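Putative fructose-aminoacid-6-phosphate deglycase (Bacillus subtilis, PDB 3EUA) catalyses the conversion of a range of fructosamine 6-phosphates to glucose 6-phosphate and a free amino acid. Local coordinates at residues T198-S201 and V207-S210; G202-V207 and L297-V302; I248-D253 and L258-L263; L276-Y281 and Y293-V298. All blocks are in the same frame, centred on the assembly; numbering follows the deposited sequence.

Overall arrangement
All four contacts are buried and belong to the second SIS domain, whose parallel sheet is flanked by helices. Contact 1 packs helix 205-220 on strand 197-200, and contact 3 packs helix 256-269 on strand 246-250, the neighbouring strand. Contact 2, nearest the middle of the chain, joins helix 205-220 to helix 288-313, and contact 4 carries that same helix 288-313 to the end of strand 273-277, outermost within this chain. Small apolar groups do most of the work in contacts 1, 2 and 4. Contact 3 differs: a glutamate carboxylate grips the end of its strand and also binds Ser201 in contact 1. Residues in the segments of contacts 1, 2 and 3 also meet the second subunit.

Contact 1 of 4, residues T198-S201 and V207-S210; sequences TMAS and VAYS
Thr198 on the strand and Ala208 on the helix bring their backbones close, with their CA atoms 5.5 Å apart, so little more than a methyl group fits between them. This is the opening half of a beta-alpha-beta unit in the second SIS domain: strand 197-200 runs inside the parallel sheet, the chain turns, and helix 205-220 packs back over the strand before leading on to strand 226-228. Thr198 and Ala200 point toward the helix, while Met199 (modelled as selenomethionine) points to the other side of the sheet, where helix 256-269 packs.

Ala208 carries the helix side of the contact. Its CB sits against the Thr198 side chain, 3.5 Å from OG1 and 4.0 Å from CB, and meets the methyl of Ala200 at 4.1 Å, methyl to methyl. Thr198 holds OG1 between its own backbone N and carbonyl carbon (chi1 64°), and this rotation brings the hydroxyl over the helix while CG2 stays beside the backbone N. OG1 is hydrogen-bonded to Ser212 OG, one turn farther along the helix, and Ser212 OG also makes a weak hydrogen bond to Ala208 O. The buried hydroxyl of the strand therefore has its partner on the covering helix. The following residue, Tyr209, turns away from the strand and sends its OH to Glu231 of the second subunit. Beside the Ala208 methyl, Thr198 OG1 lies 3.1 Å from Ala208 O.

Contact 2 of 4, residues G202-V207 and L297-V302; sequences GANYGV and LVLNRV
Val207 drives its CG1 methyl against the backbone of the opposing helix at Asn300, 3.7 Å from Asn300 CA and 3.9 Å from Asn300 CB. The methyl reaches so deep because CG1 stands opposite the backbone N across the CA-CB bond (chi1 177°), which aims it straight at helix 288-313. The second methyl, CG2, rests more loosely on the same residue, 4.2 Å from Asn300 CB. With a branched side chain set directly on main chain, the helices come close: the CA atoms of Val207 and Asn300 are 5.8 Å apart. One residue back, Val207 CG1 also touches the backbone at Leu299 C, 4.2 Å away. Beside this centre, the end of the Asn204 side chain lies near CD1 of Leu299.

In the next shell, Pro296 packs on Ala203, Asn204 and Val207, and Leu303, about one turn beyond Asn300 on helix 288-313, also touches Val207. Tyr138 of helix 137-153 meets Val207, Leu297 and Asn300. The turn that leads into helix 205-220 is fixed by polar bonds at its start: Ala203 N donates to Asp253 OD2, and Gly202 N to Glu63 of the second subunit. Gly202 has a positive phi of 52°, a conformation that suits glycine. Farther along, Tyr205 OH bonds to Ala226 O of the sheet.

The two helices meet in the second SIS domain, and between these segments the contact is all van der Waals. The fit therefore rests on shape here, and the polar bonds nearby are made by the turn before helix 205-220.

Contact 3 of 4, residues I248-D253 and L258-L263; sequences ILLGLD and LEERAL
Leu250 lays its isobutyl group over one flank of the helix, where its CG passes Glu259 CB at 4.0 Å, the two side chains running in opposite directions. Its branches then part. CD1 meets Leu263 CD2 at 3.9 Å, and CD2 rests on Glu260 CG, crossing that chain at about a right angle. Here strand 246-250 meets helix 256-269 within a beta-alpha-beta unit of the SIS fold, the two short segments running roughly antiparallel (143°) with their axes 8.1 Å apart. At the far end Ile248 CD1 touches Leu263 CD1 at 4.1 Å, completing an apolar patch.

Glu259 supplies the polar part. Extended beyond CG (chi2 171°), it reaches along the strand end, where Gly251 N donates to OE1 at 2.8 Å. That bond is practically straight, with an N-H...O angle of 178°, although the N-H arrives from well above the carboxylate plane. The other oxygen, OE2, accepts from Ser201 N, so one carboxylate ties together the C-terminal ends of two neighbouring strands. Glu260 instead turns its carboxylate to Arg256 in a salt bridge.

Past the strand, the Asp253 side chain caps a backbone N in the turn leading to the helix; its OD1 bonds Thr255 OG1 and its OD2 Ala203 N. A water lies between Asp253 and Glu259, 2.8 Å from Asp253 OD1.

Contact 4 of 4, residues L276-Y281 and Y293-V298; sequences LDAASY and YLAPLV
The ring of Tyr281 is held between a carbonyl oxygen and a methyl: Asp277 O lies 3.9 Å above the centre of one face, and Val298 CG1 approaches obliquely from the other side of the ring plane, reaching CD2 at 3.6 Å. The two side chains run antiparallel where they pass. With Tyr281 CG beside its own backbone N (chi1 -50°), the ring folds back under the turn, and its OH ends on Glu179 of helix 158-190.

Next to it a methyl pair, Ala278 CB and Ala295 CB at 3.9 Å, closes the contact. These pairs fasten the exit of strand 273-277, the outermost of the chain's sheet in the second SIS domain, to helix 288-313, which is kinked here: Pro296 has no N-H to give, and Leu297 N makes just a weak bond to Leu294 O.

The strand exit is tightly wound. Asp277 OD1 accepts from Ala279 N at 2.8 Å in an Asx turn, while also forming a salt bridge with Arg256. Asp277 O, the same oxygen that sits over the tyrosine ring, accepts from the backbone N of Ser280 at 2.9 Å.

Contact 1 of 4, residues T198-S201 and V207-S210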
# COMPACT_ATOMS: atom_id res chain seq x y z
N THR A 198 4.51 3.16 13.47
CA THR A 198 3.43 4.10 13.34
C THR A 198 2.22 3.24 12.94
O THR A 198 2.38 2.07 12.48
CB THR A 198 3.66 5.21 12.30
OG1 THR A 198 3.77 4.64 10.98
CG2 THR A 198 4.89 6.06 12.66
N MSE A 199 1.04 3.78 13.14
CA MSE A 199 -0.19 3.07 12.80
C MSE A 199 -1.39 4.00 12.58
O MSE A 199 -1.59 4.93 13.31
CB MSE A 199 -0.49 2.04 13.88
CG MSE A 199 -1.77 1.32 13.70
SE MSE A 199 -1.86 -0.39 14.61
CE MSE A 199 -3.56 -0.22 14.53
N ALA A 200 -2.17 3.73 11.55
CA ALA A 200 -3.36 4.50 11.20
C ALA A 200 -4.13 3.75 10.09
O ALA A 200 -3.67 2.69 9.64
CB ALA A 200 -3.01 5.91 10.76
N SER A 201 -5.30 4.27 9.71
CA SER A 201 -6.12 3.69 8.65
C SER A 201 -6.78 4.78 7.81
O SER A 201 -6.55 5.97 8.01
CB SER A 201 -7.20 2.76 9.24
OG SER A 201 -8.12 3.48 10.04
N VAL A 207 -0.10 9.58 6.28
CA VAL A 207 0.57 10.39 7.32
C VAL A 207 1.51 9.51 8.14
O VAL A 207 2.66 9.91 8.41
CB VAL A 207 -0.47 11.14 8.24
CG1 VAL A 207 0.20 11.91 9.35
CG2 VAL A 207 -1.30 12.05 7.39
N ALA A 208 1.03 8.32 8.52
CA ALA A 208 1.81 7.33 9.23
C ALA A 208 2.96 6.86 8.33
O ALA A 208 4.13 6.78 8.75
CB ALA A 208 0.94 6.14 9.59
N TYR A 209 2.63 6.52 7.10
CA TYR A 209 3.65 6.03 6.15
C TYR A 209 4.77 7.06 6.00
O TYR A 209 5.97 6.72 6.09
CB TYR A 209 2.99 5.67 4.82
CG TYR A 209 3.95 5.27 3.71
CD1 TYR A 209 4.64 4.04 3.75
CD2 TYR A 209 4.13 6.07 2.61
CE1 TYR A 209 5.49 3.67 2.73
CE2 TYR A 209 5.01 5.70 1.58
CZ TYR A 209 5.67 4.50 1.64
OH TYR A 209 6.56 4.15 0.62
N SER A 210 4.40 8.32 5.77
CA SER A 210 5.40 9.37 5.60
C SER A 210 6.23 9.51 6.87
O SER A 210 7.45 9.66 6.83
CB SER A 210 4.70 10.71 5.31
OG SER A 210 5.68 11.64 4.88

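Contact 2 of 4, residues G202-V207 and L297-V302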
# COMPACT_ATOMS: atom_id res chain seq x y z
N GLY A 202 -7.51 4.36 6.79
CA GLY A 202 -8.23 5.31 5.95
C GLY A 202 -7.41 6.43 5.37
O GLY A 202 -6.32 6.21 4.87
N ALA A 203 -7.91 7.66 5.50
CA ALA A 203 -7.27 8.85 4.97
C ALA A 203 -6.03 9.28 5.73
O ALA A 203 -5.33 10.16 5.28
CB ALA A 203 -8.26 10.00 4.93
N ASN A 204 -5.77 8.65 6.89
CA ASN A 204 -4.63 8.98 7.74
C ASN A 204 -3.42 8.07 7.50
O ASN A 204 -2.33 8.33 8.04
CB ASN A 204 -5.07 8.82 9.22
CG ASN A 204 -6.44 9.39 9.47
OD1 ASN A 204 -7.40 8.67 9.72
ND2 ASN A 204 -6.56 10.68 9.27
N TYR A 205 -3.59 6.98 6.74
CA TYR A 205 -2.52 6.01 6.55
C TYR A 205 -1.28 6.62 5.91
O TYR A 205 -0.18 6.33 6.35
CB TYR A 205 -2.98 4.75 5.79
CG TYR A 205 -1.81 3.77 5.64
CD1 TYR A 205 -1.37 3.03 6.74
CD2 TYR A 205 -1.09 3.65 4.46
CE1 TYR A 205 -0.30 2.19 6.66
CE2 TYR A 205 0.00 2.77 4.36
CZ TYR A 205 0.39 2.06 5.47
OH TYR A 205 1.47 1.22 5.41
N GLY A 206 -1.43 7.50 4.93
CA GLY A 206 -0.25 8.14 4.29
C GLY A 206 0.56 9.00 5.26
O GLY A 206 1.78 9.10 5.11
N VAL A 207 -0.10 9.58 6.28
CA VAL A 207 0.57 10.39 7.32
C VAL A 207 1.51 9.51 8.14
O VAL A 207 2.66 9.91 8.41
CB VAL A 207 -0.47 11.14 8.24
CG1 VAL A 207 0.20 11.91 9.35
CG2 VAL A 207 -1.30 12.05 7.39
N LEU A 297 -4.33 16.23 7.58
CA LEU A 297 -3.45 17.42 7.43
C LEU A 297 -3.04 17.94 8.78
O LEU A 297 -1.87 18.28 9.01
CB LEU A 297 -4.10 18.53 6.64
CG LEU A 297 -4.21 18.32 5.15
CD1 LEU A 297 -4.85 16.97 4.76
CD2 LEU A 297 -5.01 19.47 4.56
N VAL A 298 -3.97 17.98 9.70
CA VAL A 298 -3.68 18.44 11.06
C VAL A 298 -2.76 17.47 11.79
O VAL A 298 -1.82 17.88 12.45
CB VAL A 298 -4.96 18.58 11.89
CG1 VAL A 298 -4.61 19.20 13.22
CG2 VAL A 298 -5.98 19.47 11.15
N LEU A 299 -3.05 16.17 11.68
CA LEU A 299 -2.24 15.13 12.31
C LEU A 299 -0.80 15.22 11.77
O LEU A 299 0.18 15.18 12.54
CB LEU A 299 -2.88 13.74 12.09
CG LEU A 299 -4.16 13.39 12.89
CD1 LEU A 299 -4.93 12.18 12.32
CD2 LEU A 299 -3.75 13.15 14.38
N ASN A 300 -0.68 15.42 10.47
CA ASN A 300 0.61 15.57 9.85
C ASN A 300 1.40 16.78 10.37
O ASN A 300 2.63 16.69 10.56
CB ASN A 300 0.47 15.72 8.35
CG ASN A 300 1.78 15.75 7.66
OD1 ASN A 300 2.52 14.78 7.75
ND2 ASN A 300 2.07 16.83 6.92
N ARG A 301 0.70 17.90 10.54
CA ARG A 301 1.35 19.12 11.03
C ARG A 301 1.84 18.95 12.46
O ARG A 301 2.93 19.35 12.82
CB ARG A 301 0.40 20.30 10.96
CG ARG A 301 0.99 21.65 11.44
CD ARG A 301 2.20 22.09 10.56
NE ARG A 301 2.96 23.20 11.13
CZ ARG A 301 3.97 23.07 11.99
NH1 ARG A 301 4.37 21.89 12.43
NH2 ARG A 301 4.60 24.15 12.42
N VAL A 302 1.02 18.33 13.31
CA VAL A 302 1.42 18.09 14.71
C VAL A 302 2.64 17.18 14.77
O VAL A 302 3.59 17.45 15.52
CB VAL A 302 0.27 17.47 15.49
CG1 VAL A 302 0.74 16.97 16.86
CG2 VAL A 302 -0.88 18.51 15.62

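Contact 3 of 4, residues I248-D253 and L258-L263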
# COMPACT_ATOMS: atom_id res chain seq x y z
N ILE A 248 0.38 6.10 17.32
CA ILE A 248 -0.95 5.74 16.85
C ILE A 248 -1.79 6.96 16.53
O ILE A 248 -1.93 7.87 17.35
CB ILE A 248 -1.64 4.92 17.93
CG1 ILE A 248 -0.88 3.60 18.08
CG2 ILE A 248 -3.15 4.74 17.60
CD1 ILE A 248 -1.44 2.62 19.13
N LEU A 249 -2.32 6.99 15.31
CA LEU A 249 -3.11 8.12 14.86
C LEU A 249 -4.58 7.78 14.77
O LEU A 249 -4.94 6.75 14.23
CB LEU A 249 -2.67 8.59 13.48
CG LEU A 249 -1.19 8.89 13.32
CD1 LEU A 249 -0.92 9.24 11.85
CD2 LEU A 249 -0.69 9.95 14.31
N LEU A 250 -5.42 8.64 15.30
CA LEU A 250 -6.85 8.45 15.22
C LEU A 250 -7.39 9.66 14.50
O LEU A 250 -7.20 10.79 14.94
CB LEU A 250 -7.50 8.25 16.59
CG LEU A 250 -7.07 7.00 17.34
CD1 LEU A 250 -5.87 7.35 18.28
CD2 LEU A 250 -8.26 6.48 18.09
N GLY A 251 -8.05 9.41 13.37
CA GLY A 251 -8.59 10.47 12.54
C GLY A 251 -10.07 10.66 12.77
O GLY A 251 -10.62 10.20 13.77
N LEU A 252 -10.70 11.32 11.82
CA LEU A 252 -12.13 11.62 11.90
C LEU A 252 -12.91 11.06 10.69
O LEU A 252 -14.07 11.45 10.41
CB LEU A 252 -12.33 13.14 11.97
CG LEU A 252 -11.73 13.89 13.17
CD1 LEU A 252 -11.84 15.39 13.01
CD2 LEU A 252 -12.37 13.44 14.49
N ASP A 253 -12.28 10.16 9.96
CA ASP A 253 -12.94 9.57 8.80
C ASP A 253 -13.73 8.33 9.23
O ASP A 253 -13.79 7.95 10.42
CB ASP A 253 -11.99 9.36 7.57
CG ASP A 253 -10.93 8.23 7.73
OD1 ASP A 253 -11.13 7.27 8.52
OD2 ASP A 253 -9.88 8.32 7.04
N LEU A 258 -11.42 1.42 13.18
CA LEU A 258 -10.25 0.54 13.03
C LEU A 258 -9.14 1.01 13.96
O LEU A 258 -8.51 0.20 14.62
CB LEU A 258 -9.70 0.53 11.58
CG LEU A 258 -10.44 -0.25 10.49
CD1 LEU A 258 -11.93 0.12 10.39
CD2 LEU A 258 -9.68 -0.12 9.12
N GLU A 259 -8.95 2.34 14.01
CA GLU A 259 -7.92 2.99 14.82
C GLU A 259 -8.24 2.82 16.32
O GLU A 259 -7.39 2.50 17.13
CB GLU A 259 -7.82 4.46 14.38
CG GLU A 259 -7.35 4.59 12.88
CD GLU A 259 -7.43 5.99 12.26
OE1 GLU A 259 -8.42 6.75 12.50
OE2 GLU A 259 -6.50 6.29 11.45
N GLU A 260 -9.50 3.00 16.66
CA GLU A 260 -9.97 2.83 18.04
C GLU A 260 -9.73 1.41 18.55
O GLU A 260 -9.30 1.21 19.67
CB GLU A 260 -11.46 3.16 18.12
CG GLU A 260 -11.78 4.64 17.82
CD GLU A 260 -13.29 4.99 17.83
OE1 GLU A 260 -14.15 4.16 17.48
OE2 GLU A 260 -13.59 6.14 18.16
N ARG A 261 -10.00 0.41 17.70
CA ARG A 261 -9.82 -0.98 18.10
C ARG A 261 -8.34 -1.26 18.33
O ARG A 261 -7.97 -1.91 19.33
CB ARG A 261 -10.42 -1.91 17.03
CG ARG A 261 -10.38 -3.36 17.36
CD ARG A 261 -10.67 -4.17 16.15
NE ARG A 261 -10.63 -5.60 16.46
CZ ARG A 261 -10.62 -6.56 15.52
NH1 ARG A 261 -10.65 -6.25 14.23
NH2 ARG A 261 -10.55 -7.83 15.87
N ALA A 262 -7.50 -0.77 17.43
CA ALA A 262 -6.03 -0.93 17.50
C ALA A 262 -5.47 -0.29 18.77
O ALA A 262 -4.64 -0.88 19.46
CB ALA A 262 -5.41 -0.33 16.26
N LEU A 263 -5.93 0.91 19.09
CA LEU A 263 -5.49 1.62 20.28
C LEU A 263 -5.88 0.86 21.53
O LEU A 263 -5.06 0.70 22.45
CB LEU A 263 -6.11 3.03 20.35
CG LEU A 263 -5.76 3.86 21.59
CD1 LEU A 263 -4.23 4.00 21.78
CD2 LEU A 263 -6.46 5.24 21.54
O HOH W 1 -10.06 8.00 11.01

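Contact 4 of 4, residues L276-Y281 and Y293-V298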
# COMPACT_ATOMS: atom_id res chain seq x y z
N LEU A 276 -1.97 10.31 18.90
CA LEU A 276 -2.43 11.61 18.37
C LEU A 276 -3.84 11.38 17.91
O LEU A 276 -4.07 10.63 16.94
CB LEU A 276 -1.59 12.11 17.19
CG LEU A 276 -0.23 12.69 17.51
CD1 LEU A 276 0.73 11.58 17.93
CD2 LEU A 276 0.25 13.43 16.26
N ASP A 277 -4.79 11.98 18.62
CA ASP A 277 -6.20 11.80 18.29
C ASP A 277 -6.77 13.12 17.80
O ASP A 277 -6.86 14.10 18.55
CB ASP A 277 -6.97 11.30 19.53
CG ASP A 277 -8.46 11.00 19.26
OD1 ASP A 277 -9.01 11.33 18.18
OD2 ASP A 277 -9.11 10.42 20.16
N ALA A 278 -7.16 13.14 16.52
CA ALA A 278 -7.73 14.32 15.88
C ALA A 278 -9.00 14.83 16.58
O ALA A 278 -9.35 15.99 16.49
CB ALA A 278 -8.03 14.02 14.42
N ALA A 279 -9.69 13.93 17.25
CA ALA A 279 -10.89 14.32 17.98
C ALA A 279 -10.57 15.28 19.12
O ALA A 279 -11.46 16.01 19.57
CB ALA A 279 -11.63 13.09 18.47
N SER A 280 -9.31 15.31 19.58
CA SER A 280 -8.88 16.23 20.65
C SER A 280 -8.59 17.64 20.12
O SER A 280 -8.35 18.52 20.92
CB SER A 280 -7.67 15.65 21.39
OG SER A 280 -6.52 15.61 20.57
N TYR A 281 -8.59 17.84 18.80
CA TYR A 281 -8.36 19.14 18.20
C TYR A 281 -9.68 19.83 17.93
O TYR A 281 -10.75 19.22 18.04
CB TYR A 281 -7.49 19.01 16.92
CG TYR A 281 -6.24 18.18 17.12
CD1 TYR A 281 -5.48 18.28 18.29
CD2 TYR A 281 -5.79 17.34 16.13
CE1 TYR A 281 -4.33 17.52 18.48
CE2 TYR A 281 -4.61 16.56 16.30
CZ TYR A 281 -3.90 16.66 17.48
OH TYR A 281 -2.77 15.91 17.65
N TYR A 293 -11.76 14.26 5.88
CA TYR A 293 -10.78 14.45 4.83
C TYR A 293 -9.68 15.41 5.23
O TYR A 293 -8.55 15.29 4.74
CB TYR A 293 -11.45 14.97 3.54
CG TYR A 293 -12.62 14.15 3.01
CD1 TYR A 293 -12.58 12.76 3.00
CD2 TYR A 293 -13.71 14.76 2.39
CE1 TYR A 293 -13.62 12.01 2.49
CE2 TYR A 293 -14.79 14.00 1.87
CZ TYR A 293 -14.71 12.62 1.92
OH TYR A 293 -15.68 11.78 1.42
N LEU A 294 -9.97 16.33 6.15
CA LEU A 294 -9.00 17.34 6.61
C LEU A 294 -8.17 16.97 7.84
O LEU A 294 -7.06 17.48 8.02
CB LEU A 294 -9.72 18.68 6.88
CG LEU A 294 -10.33 19.34 5.62
CD1 LEU A 294 -11.29 20.48 5.99
CD2 LEU A 294 -9.25 19.80 4.61
N ALA A 295 -8.68 16.07 8.66
CA ALA A 295 -7.95 15.66 9.88
C ALA A 295 -6.53 15.18 9.62
O ALA A 295 -5.64 15.48 10.44
CB ALA A 295 -8.70 14.59 10.65
N PRO A 296 -6.31 14.42 8.52
CA PRO A 296 -4.92 13.97 8.31
C PRO A 296 -3.89 15.11 8.16
O PRO A 296 -2.70 14.93 8.50
CB PRO A 296 -4.98 13.16 7.02
CG PRO A 296 -6.37 13.04 6.61
CD PRO A 296 -7.24 13.88 7.51
N LEU A 297 -4.33 16.23 7.58
CA LEU A 297 -3.45 17.42 7.43
C LEU A 297 -3.04 17.94 8.78
O LEU A 297 -1.87 18.28 9.01
CB LEU A 297 -4.10 18.53 6.64
CG LEU A 297 -4.21 18.32 5.15
CD1 LEU A 297 -4.85 16.97 4.76
CD2 LEU A 297 -5.01 19.47 4.56
N VAL A 298 -3.97 17.98 9.70
CA VAL A 298 -3.68 18.44 11.06
C VAL A 298 -2.76 17.47 11.79
O VAL A 298 -1.82 17.88 12.45
CB VAL A 298 -4.96 18.58 11.89
CG1 VAL A 298 -4.61 19.20 13.22
CG2 VAL A 298 -5.98 19.47 11.15